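Local coordinates for protein BlEst2 (Bacillus licheniformis, PDB 6WPX) that probably hydrolyses ester bonds as a lipase of the alpha/beta-hydrolase clan and carries a C-terminal domain with autoinhibitory effects, at residues S119-I123 and T143-H148; A157-W161 and S448-D452; K201-A206 and A239-T245; V407-S413 and K425-S431. All coordinates share one frame; numbering follows the deposited sequence.

Contact 1: S119-I123 and T143-H148; sequences SKGGI and TLGTPH
T146 pushes its side chain into the turn made by S119-I123, and here the contact is tightest. Its OG1 donates to S119 O at 2.7 Å, in the carbonyl plane and on a lone pair. The backbone N of G122 binds the same oxygen, which is therefore gripped by two donors. With chi1 at -67°, OG1 stands beside the backbone N of T146, while CG2 swings to the other side, 3.6 Å from I123 CG1 and over the centre of one face of the H148 ring. G122 makes the close approach possible: its CA lies 3.4 Å from T146 OG1 and 3.7 Å from T143 CG2, and a CB at this position would clash with both residues. S119 N adds a nearly straight bond to L144 O (2.9 Å, 171° at the hydrogen). Were T146 an alanine, S119 O would probably lose its hydroxyl donor and the imidazole the methyl resting on its face.

At the other end I123 CD1 still comes within 3.4 Å of P147 O, but the apolar and imidazole contacts are wider: CD1 stays 4.2 Å from P147 CG, and H148 CE1 stands off from G122 O. The touching residues there are buried too and none faces solvent. The imidazole is fixed from within its own segment, NE2 meeting T143 OG1 in the ring plane.

The positive phi of S119 (53°), at the sharp turn from strand 113-118 into helix 121-131, which begins with G121 and G122, is consistent with the nucleophile elbow of alpha/beta hydrolases, set within a beta-alpha-beta unit.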
# COMPACT_ATOMS: atom_id res chain seq x y z
N SER A 119 6.89 -4.69 -6.57
CA SER A 119 5.65 -4.57 -5.79
C SER A 119 5.33 -5.91 -5.10
O SER A 119 6.26 -6.53 -4.57
CB SER A 119 4.54 -4.01 -6.70
OG SER A 119 3.19 -4.18 -6.31
N LYS A 120 4.09 -6.43 -5.17
CA LYS A 120 3.74 -7.71 -4.57
C LYS A 120 4.61 -8.88 -5.09
O LYS A 120 4.75 -9.90 -4.39
CB LYS A 120 2.24 -7.99 -4.79
CG LYS A 120 1.80 -9.31 -4.16
CD LYS A 120 0.28 -9.55 -4.26
CE LYS A 120 0.00 -10.99 -3.91
NZ LYS A 120 0.35 -11.87 -5.05
N GLY A 121 5.16 -8.76 -6.30
CA GLY A 121 6.05 -9.77 -6.86
C GLY A 121 7.22 -10.10 -5.94
O GLY A 121 7.68 -11.23 -5.96
N GLY A 122 7.68 -9.14 -5.13
CA GLY A 122 8.78 -9.35 -4.18
C GLY A 122 8.38 -10.28 -3.04
O GLY A 122 9.22 -11.01 -2.51
N ILE A 123 7.09 -10.24 -2.66
CA ILE A 123 6.49 -11.08 -1.61
C ILE A 123 6.27 -12.49 -2.18
O ILE A 123 6.63 -13.46 -1.53
CB ILE A 123 5.17 -10.50 -1.02
CG1 ILE A 123 5.36 -9.04 -0.50
CG2 ILE A 123 4.63 -11.41 0.10
CD1 ILE A 123 3.94 -8.35 -0.29
N THR A 143 14.17 -6.68 -4.75
CA THR A 143 12.78 -6.25 -4.74
C THR A 143 12.72 -4.74 -5.00
O THR A 143 13.53 -4.00 -4.45
CB THR A 143 12.04 -6.68 -3.48
OG1 THR A 143 12.43 -5.88 -2.36
CG2 THR A 143 12.18 -8.18 -3.18
N LEU A 144 11.77 -4.31 -5.84
CA LEU A 144 11.56 -2.92 -6.21
C LEU A 144 10.18 -2.50 -5.70
O LEU A 144 9.17 -2.98 -6.20
CB LEU A 144 11.61 -2.77 -7.76
CG LEU A 144 12.80 -3.43 -8.53
CD1 LEU A 144 12.65 -3.23 -10.04
CD2 LEU A 144 14.12 -2.90 -8.05
N GLY A 145 10.17 -1.59 -4.74
CA GLY A 145 8.94 -1.06 -4.14
C GLY A 145 8.01 -2.13 -3.65
O GLY A 145 6.80 -2.06 -3.88
N THR A 146 8.57 -3.16 -3.01
CA THR A 146 7.76 -4.27 -2.52
C THR A 146 7.24 -3.96 -1.13
O THR A 146 8.05 -3.73 -0.24
CB THR A 146 8.56 -5.60 -2.51
OG1 THR A 146 8.85 -5.98 -3.86
CG2 THR A 146 7.79 -6.73 -1.79
N PRO A 147 5.91 -4.03 -0.90
CA PRO A 147 5.41 -3.82 0.47
C PRO A 147 5.64 -5.06 1.35
O PRO A 147 4.69 -5.75 1.71
CB PRO A 147 3.93 -3.50 0.26
CG PRO A 147 3.55 -4.25 -1.00
CD PRO A 147 4.82 -4.34 -1.84
N HIS A 148 6.92 -5.33 1.72
CA HIS A 148 7.25 -6.46 2.59
C HIS A 148 6.51 -6.38 3.95
O HIS A 148 6.28 -7.41 4.56
CB HIS A 148 8.76 -6.55 2.83
CG HIS A 148 9.53 -6.91 1.60
ND1 HIS A 148 9.45 -8.17 1.03
CD2 HIS A 148 10.37 -6.14 0.86
CE1 HIS A 148 10.28 -8.15 0.00
NE2 HIS A 148 10.86 -6.94 -0.14

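Contact 2: A157-W161 and S448-D452; sequences AYSNW and SVTID
S159, N160 and W161, in the loop between helices 152-157 and 163-169, lie against S448, T450 and D452 of strand 445-456, which belongs to a five-stranded antiparallel sheet. The directest polar link is at the far end: W161 NE1 donates to D452 OD2 at 2.9 Å with 162° at the hydrogen. The acceptor lies in the indole plane and uses its syn lone pair, but the carboxylate is turned 74° from the ring. OD1 of D452 has its own partners, R293 and T466, so the whole carboxylate is held.

Next along the strand, T450 divides its branches. Its CG2, anti to the backbone N (OG1 chi1 -65°), lies 3.6 Å from W161 CD1, the two side chains crossing at about a right angle, while OG1 turns to two waters. The loop belongs to the sequence range of the PGAP1-like alpha/beta family and the strand lies nearly 290 residues later, so the contact probably forms part of the seam between the hydrolase and C-terminal domains.

One water joins T450 OG1 to W161 N and to S159 OG, which is also hydrogen-bonded to L156 O. The other gathers T450 OG1, S448 OG, N160 N and N160 OD1, the last two at 2.8 and 2.7 Å from its oxygen. At the near end the fit is direct, with S448 OG 3.2 Å from S159 CA and S448 CB 3.4 Å from Y158 O; Y158 O itself accepts from the hydroxyl of Y416.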
# COMPACT_ATOMS: atom_id res chain seq x y z
N ALA A 157 -8.49 0.10 1.85
CA ALA A 157 -9.43 -0.59 0.96
C ALA A 157 -10.33 -1.60 1.69
O ALA A 157 -11.46 -1.83 1.28
CB ALA A 157 -8.66 -1.32 -0.13
N TYR A 158 -9.80 -2.25 2.73
CA TYR A 158 -10.52 -3.26 3.50
C TYR A 158 -11.24 -2.68 4.73
O TYR A 158 -11.85 -3.43 5.50
CB TYR A 158 -9.56 -4.39 3.89
CG TYR A 158 -9.42 -5.37 2.76
CD1 TYR A 158 -8.58 -5.10 1.68
CD2 TYR A 158 -10.21 -6.52 2.70
CE1 TYR A 158 -8.51 -5.96 0.58
CE2 TYR A 158 -10.16 -7.38 1.61
CZ TYR A 158 -9.30 -7.10 0.55
OH TYR A 158 -9.22 -7.95 -0.51
N SER A 159 -11.21 -1.37 4.90
CA SER A 159 -11.84 -0.72 6.06
C SER A 159 -13.31 -0.44 5.86
O SER A 159 -13.80 -0.49 4.74
CB SER A 159 -11.06 0.53 6.47
OG SER A 159 -11.32 1.59 5.55
N ASN A 160 -14.04 -0.20 6.97
CA ASN A 160 -15.47 0.04 6.93
C ASN A 160 -15.89 1.15 5.97
O ASN A 160 -16.78 0.91 5.17
CB ASN A 160 -16.02 0.31 8.35
CG ASN A 160 -16.07 -0.94 9.16
OD1 ASN A 160 -15.04 -1.49 9.54
ND2 ASN A 160 -17.27 -1.45 9.42
N TRP A 161 -15.29 2.34 6.06
CA TRP A 161 -15.72 3.44 5.18
C TRP A 161 -15.51 3.16 3.70
O TRP A 161 -16.26 3.68 2.90
CB TRP A 161 -15.09 4.79 5.57
CG TRP A 161 -15.52 5.33 6.91
CD1 TRP A 161 -14.71 5.67 7.95
CD2 TRP A 161 -16.86 5.69 7.30
NE1 TRP A 161 -15.46 6.17 8.99
CE2 TRP A 161 -16.78 6.18 8.63
CE3 TRP A 161 -18.12 5.58 6.69
CZ2 TRP A 161 -17.91 6.60 9.33
CZ3 TRP A 161 -19.24 5.99 7.40
CH2 TRP A 161 -19.13 6.49 8.70
N SER A 448 -10.24 -5.23 10.40
CA SER A 448 -10.03 -3.85 10.03
C SER A 448 -10.86 -3.06 11.03
O SER A 448 -12.04 -3.31 11.16
CB SER A 448 -10.44 -3.56 8.60
OG SER A 448 -10.24 -2.17 8.45
N VAL A 449 -10.22 -2.19 11.81
CA VAL A 449 -10.90 -1.39 12.80
C VAL A 449 -10.78 0.06 12.46
O VAL A 449 -9.69 0.56 12.25
CB VAL A 449 -10.43 -1.71 14.25
CG1 VAL A 449 -11.33 -1.02 15.27
CG2 VAL A 449 -10.41 -3.22 14.50
N THR A 450 -11.93 0.73 12.37
CA THR A 450 -12.02 2.16 12.12
C THR A 450 -12.46 2.83 13.40
O THR A 450 -13.55 2.57 13.89
CB THR A 450 -12.98 2.46 10.96
OG1 THR A 450 -12.45 1.90 9.76
CG2 THR A 450 -13.15 3.94 10.74
N ILE A 451 -11.62 3.73 13.93
CA ILE A 451 -11.92 4.47 15.15
C ILE A 451 -12.08 5.93 14.78
O ILE A 451 -11.11 6.57 14.36
CB ILE A 451 -10.84 4.26 16.27
CG1 ILE A 451 -10.65 2.76 16.62
CG2 ILE A 451 -11.18 5.09 17.53
CD1 ILE A 451 -9.36 2.21 16.09
N ASP A 452 -13.31 6.44 14.89
CA ASP A 452 -13.57 7.85 14.60
C ASP A 452 -13.50 8.67 15.87
O ASP A 452 -14.29 8.46 16.79
CB ASP A 452 -14.92 8.05 13.88
CG ASP A 452 -14.70 8.01 12.37
OD1 ASP A 452 -14.20 9.03 11.81
OD2 ASP A 452 -14.96 6.95 11.76
O HOH W 1 -12.81 3.16 7.39
O HOH W 2 -12.46 -0.72 9.28

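Contact 3: K201-A206 and A239-T245; sequences KYFTLA and ARLPYAT
F203 and T245 pair as parallel strand residues at the edge of the mixed alpha/beta-hydrolase sheet, where strand 245-246 is added outside 201-205. T245 N donates to Y202 O, and T204 N returns a bond to T245 O; both measure 2.9 Å.

R240 reaches along the strand toward A206. Its CB and CG lead the chain away from the backbone, and the bend at chi2 (-47°) turns CD to within 3.4 Å of T204 OG1. NE then forms a salt bridge with E236. At CZ the guanidinium lies flat against A206, whose CB sits over its centre, 3.8 Å from CZ. At the tip, NH1 donates to T204 OG1 at 3.0 Å, the hydroxyl lying in the guanidinium plane, and NH2 binds L247 O. T204 OG1 is also hydrogen-bonded to N246, so the two side chains are positioned together. A leucine in place of R240 would probably deprive E236 of this charged partner, L247 O of this donor and T204 OG1 of one of its partners.

Toward the other end, the edge of Y243 meets the face of Y202 in an offset edge-to-face pair with planes 67° apart. L241 CD1 packs 3.9 Å from Y202 CD1. K201 curls back on itself: its NZ donates to T245 OG1 at 2.6 Å and to Y202 O, and it hangs over the rim of one F203 face. NZ and T245 N reach Y202 O from opposite faces of its carbonyl plane.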
# COMPACT_ATOMS: atom_id res chain seq x y z
N LYS A 201 20.29 -14.29 -0.57
CA LYS A 201 20.59 -12.88 -0.28
C LYS A 201 19.46 -12.03 -0.88
O LYS A 201 19.07 -12.25 -1.98
CB LYS A 201 21.93 -12.47 -0.88
CG LYS A 201 22.33 -11.05 -0.50
CD LYS A 201 22.63 -10.89 0.97
CE LYS A 201 22.73 -9.45 1.44
NZ LYS A 201 22.26 -8.49 0.43
N TYR A 202 19.04 -11.06 -0.12
CA TYR A 202 17.99 -10.08 -0.46
C TYR A 202 18.52 -8.68 -0.53
O TYR A 202 19.35 -8.27 0.28
CB TYR A 202 16.84 -10.12 0.56
CG TYR A 202 16.05 -11.41 0.49
CD1 TYR A 202 14.98 -11.54 -0.38
CD2 TYR A 202 16.41 -12.51 1.27
CE1 TYR A 202 14.30 -12.75 -0.50
CE2 TYR A 202 15.72 -13.71 1.17
CZ TYR A 202 14.66 -13.82 0.29
OH TYR A 202 13.98 -15.01 0.21
N PHE A 203 17.98 -7.93 -1.51
CA PHE A 203 18.25 -6.51 -1.75
C PHE A 203 16.92 -5.84 -1.93
O PHE A 203 16.04 -6.37 -2.62
CB PHE A 203 19.07 -6.29 -3.02
CG PHE A 203 20.48 -6.80 -2.96
CD1 PHE A 203 20.77 -8.13 -3.20
CD2 PHE A 203 21.53 -5.93 -2.67
CE1 PHE A 203 22.09 -8.60 -3.16
CE2 PHE A 203 22.85 -6.40 -2.64
CZ PHE A 203 23.12 -7.72 -2.88
N THR A 204 16.77 -4.66 -1.36
CA THR A 204 15.51 -3.92 -1.55
C THR A 204 15.81 -2.56 -2.08
O THR A 204 16.78 -1.92 -1.68
CB THR A 204 14.65 -3.83 -0.27
OG1 THR A 204 15.27 -2.94 0.65
CG2 THR A 204 14.36 -5.20 0.38
N LEU A 205 14.98 -2.12 -3.00
CA LEU A 205 14.99 -0.77 -3.55
C LEU A 205 13.64 -0.18 -3.17
O LEU A 205 12.63 -0.90 -3.13
CB LEU A 205 15.16 -0.73 -5.07
CG LEU A 205 16.60 -0.58 -5.58
CD1 LEU A 205 17.41 -1.84 -5.29
CD2 LEU A 205 16.61 -0.31 -7.10
N ALA A 206 13.62 1.11 -2.88
CA ALA A 206 12.38 1.81 -2.57
C ALA A 206 12.48 3.22 -3.12
O ALA A 206 13.58 3.77 -3.23
CB ALA A 206 12.15 1.85 -1.06
N ALA A 239 8.91 -1.13 2.59
CA ALA A 239 9.57 -1.72 1.42
C ALA A 239 10.85 -2.48 1.79
O ALA A 239 11.54 -3.02 0.91
CB ALA A 239 9.87 -0.64 0.39
N ARG A 240 11.17 -2.54 3.10
CA ARG A 240 12.42 -3.13 3.59
C ARG A 240 12.27 -4.50 4.23
O ARG A 240 11.16 -4.87 4.63
CB ARG A 240 13.10 -2.18 4.62
CG ARG A 240 13.28 -0.75 4.15
CD ARG A 240 13.86 -0.68 2.74
NE ARG A 240 14.25 0.68 2.40
CZ ARG A 240 15.01 1.00 1.37
NH1 ARG A 240 15.49 0.05 0.56
NH2 ARG A 240 15.30 2.26 1.13
N LEU A 241 13.40 -5.23 4.32
CA LEU A 241 13.52 -6.51 5.02
C LEU A 241 14.66 -6.37 6.04
O LEU A 241 15.69 -5.75 5.73
CB LEU A 241 13.78 -7.69 4.07
CG LEU A 241 12.63 -8.10 3.14
CD1 LEU A 241 13.14 -9.07 2.07
CD2 LEU A 241 11.50 -8.76 3.93
N PRO A 242 14.50 -6.91 7.27
CA PRO A 242 15.52 -6.69 8.32
C PRO A 242 16.93 -7.22 8.04
O PRO A 242 17.90 -6.63 8.51
CB PRO A 242 14.92 -7.34 9.57
CG PRO A 242 13.86 -8.25 9.08
CD PRO A 242 13.34 -7.65 7.80
N TYR A 243 17.05 -8.30 7.27
CA TYR A 243 18.32 -8.96 6.95
C TYR A 243 18.78 -8.61 5.54
O TYR A 243 19.76 -9.18 5.07
CB TYR A 243 18.12 -10.49 7.04
CG TYR A 243 16.77 -10.90 6.51
CD1 TYR A 243 16.53 -11.03 5.14
CD2 TYR A 243 15.69 -11.10 7.38
CE1 TYR A 243 15.27 -11.35 4.65
CE2 TYR A 243 14.43 -11.42 6.90
CZ TYR A 243 14.22 -11.53 5.53
OH TYR A 243 13.00 -11.86 5.05
N ALA A 244 18.04 -7.75 4.83
CA ALA A 244 18.41 -7.43 3.45
C ALA A 244 19.40 -6.29 3.37
O ALA A 244 19.59 -5.53 4.33
CB ALA A 244 17.15 -7.06 2.67
N THR A 245 20.02 -6.14 2.19
CA THR A 245 20.80 -4.95 1.87
C THR A 245 19.69 -4.00 1.43
O THR A 245 19.06 -4.20 0.40
CB THR A 245 21.81 -5.18 0.77
OG1 THR A 245 22.81 -6.08 1.26
CG2 THR A 245 22.47 -3.88 0.32
O HOH W 3 19.68 -11.20 2.99
O HOH W 4 11.47 -3.21 -1.97

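Contact 4: V407-S413 and K425-S431; sequences VKASVRS and KSLKPAS
A409 and A430, and S413 and K425, form the hydrogen-bonded antiparallel pairs near the two ends of this contact. Backbone bonds carry most of it. S413 and K425 exchange two, each 2.9 Å from N to O, with angles at the hydrogen of 166° and 169°. A409 N reaches A430 O at 2.7 Å, and the return bond from A430 N to A409 O is longer; between them L427 N donates to V411 O. The pairs R412 with S426 and A409 with A430 are separated by two residues on one strand and three on the other, a slip of one residue in register that fits a beta bulge.

A water fills the gap in the backbone bonding at this slip: V411 N donates to it at 2.9 Å, and K428 O lies 2.7 Å from its oxygen.

Weaker CA-H...O contacts line the pairs, such as R412 CA to K425 O at 3.3 Å.

Among side chains, V411 CB approaches L427 CG only to 4.3 Å, and S426 OG stands over the centre of one guanidinium face of R412. S413 OG, set between its backbone N and carbonyl carbon (chi1 62°), comes closer, 3.4 Å from K425 CB.

The hairpin 407-417 and 420-431 forms one end of the five-stranded sheet: 420-431 is its outermost strand, 407-417 pairs on its other side with strand 445-456, and helix 432-438 covers A409 and V411 through I432 and L435.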
# COMPACT_ATOMS: atom_id res chain seq x y z
N VAL A 407 -13.08 14.16 24.48
CA VAL A 407 -12.72 13.22 23.39
C VAL A 407 -13.67 12.02 23.32
O VAL A 407 -13.76 11.28 24.28
CB VAL A 407 -11.27 12.70 23.46
CG1 VAL A 407 -11.00 11.68 22.37
CG2 VAL A 407 -10.23 13.81 23.43
N LYS A 408 -14.26 11.80 22.15
CA LYS A 408 -15.16 10.68 21.90
C LYS A 408 -14.56 9.80 20.79
O LYS A 408 -13.79 10.30 19.95
CB LYS A 408 -16.56 11.17 21.49
CG LYS A 408 -17.33 11.84 22.62
CD LYS A 408 -18.06 10.84 23.53
CE LYS A 408 -18.71 11.51 24.71
NZ LYS A 408 -19.20 10.52 25.70
N ALA A 409 -14.88 8.49 20.81
CA ALA A 409 -14.41 7.50 19.85
C ALA A 409 -15.51 6.51 19.52
O ALA A 409 -16.01 5.84 20.42
CB ALA A 409 -13.21 6.76 20.40
N SER A 410 -15.90 6.43 18.25
CA SER A 410 -16.91 5.48 17.78
C SER A 410 -16.18 4.43 16.93
O SER A 410 -15.30 4.78 16.14
CB SER A 410 -18.02 6.18 17.02
OG SER A 410 -17.52 6.80 15.85
N VAL A 411 -16.45 3.16 17.17
CA VAL A 411 -15.78 2.05 16.49
C VAL A 411 -16.65 1.35 15.44
O VAL A 411 -17.79 1.00 15.74
CB VAL A 411 -15.23 1.06 17.55
CG1 VAL A 411 -14.62 -0.18 16.89
CG2 VAL A 411 -14.21 1.74 18.45
N ARG A 412 -16.11 1.16 14.23
CA ARG A 412 -16.68 0.40 13.11
C ARG A 412 -15.63 -0.64 12.78
O ARG A 412 -14.45 -0.31 12.75
CB ARG A 412 -16.95 1.29 11.90
CG ARG A 412 -18.25 2.07 12.01
CD ARG A 412 -18.33 3.22 11.01
NE ARG A 412 -19.39 4.14 11.43
CZ ARG A 412 -20.63 4.10 10.98
NH1 ARG A 412 -21.55 4.93 11.47
NH2 ARG A 412 -20.98 3.24 10.03
N SER A 413 -16.03 -1.90 12.65
CA SER A 413 -15.06 -2.94 12.37
C SER A 413 -15.58 -4.01 11.41
O SER A 413 -16.80 -4.17 11.23
CB SER A 413 -14.56 -3.58 13.67
OG SER A 413 -15.65 -4.18 14.34
N LYS A 425 -19.29 -4.85 12.54
CA LYS A 425 -19.81 -4.22 13.76
C LYS A 425 -19.75 -2.71 13.69
O LYS A 425 -18.84 -2.15 13.07
CB LYS A 425 -18.98 -4.63 14.98
CG LYS A 425 -19.10 -6.04 15.49
CD LYS A 425 -18.10 -6.20 16.64
CE LYS A 425 -18.10 -7.56 17.27
NZ LYS A 425 -17.09 -7.65 18.36
N SER A 426 -20.68 -2.07 14.41
CA SER A 426 -20.71 -0.63 14.57
C SER A 426 -21.05 -0.35 16.04
O SER A 426 -21.97 -0.97 16.58
CB SER A 426 -21.76 0.00 13.65
OG SER A 426 -21.66 1.42 13.74
N LEU A 427 -20.27 0.53 16.71
CA LEU A 427 -20.48 0.87 18.11
C LEU A 427 -20.67 2.38 18.26
O LEU A 427 -19.92 3.16 17.65
CB LEU A 427 -19.33 0.44 19.03
CG LEU A 427 -18.74 -0.97 19.06
CD1 LEU A 427 -18.04 -1.22 20.37
CD2 LEU A 427 -19.76 -2.04 18.93
N LYS A 428 -21.64 2.78 19.10
CA LYS A 428 -21.94 4.18 19.37
C LYS A 428 -20.73 4.91 19.97
O LYS A 428 -19.88 4.24 20.59
CB LYS A 428 -23.20 4.33 20.24
CG LYS A 428 -23.02 4.02 21.73
CD LYS A 428 -24.20 4.56 22.57
CE LYS A 428 -24.18 4.06 23.99
NZ LYS A 428 -22.94 4.46 24.72
N PRO A 429 -20.65 6.26 19.84
CA PRO A 429 -19.51 7.00 20.42
C PRO A 429 -19.44 6.86 21.94
O PRO A 429 -20.46 6.76 22.61
CB PRO A 429 -19.77 8.46 20.02
CG PRO A 429 -20.69 8.38 18.85
CD PRO A 429 -21.57 7.19 19.14
N ALA A 430 -18.23 6.79 22.46
CA ALA A 430 -17.99 6.68 23.89
C ALA A 430 -16.68 7.40 24.16
O ALA A 430 -15.98 7.76 23.21
CB ALA A 430 -17.88 5.21 24.29
N SER A 431 -16.31 7.60 25.44
CA SER A 431 -15.04 8.23 25.81
C SER A 431 -13.86 7.29 25.54
O SER A 431 -14.07 6.08 25.39
CB SER A 431 -15.06 8.65 27.28
OG SER A 431 -15.33 7.55 28.14
O HOH W 5 -17.49 3.14 19.83

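How the contacts relate
Contacts 1 and 3 share the mixed alpha/beta sheet: strands 138-144 and 201-205 are neighbours there, the contact centres are about 10 Å apart, and T143 bonds to F203 and L205 through the backbone. Contacts 2 and 4 share the antiparallel sheet around strands 407-417 and 445-456, with centres about 12 Å apart; R412 reaches both N160 and W161. Between the groups, centres lie about 24 Å apart for contacts 1 and 2 and about 39 Å for contacts 3 and 4. Along the chain contact 1 comes first, then 157-161 opens contact 2, which spans contacts 3 and 4 before closing at 448-452. Contact 2 thus ties the hydrolase sheet's surroundings to the C-terminal sheet.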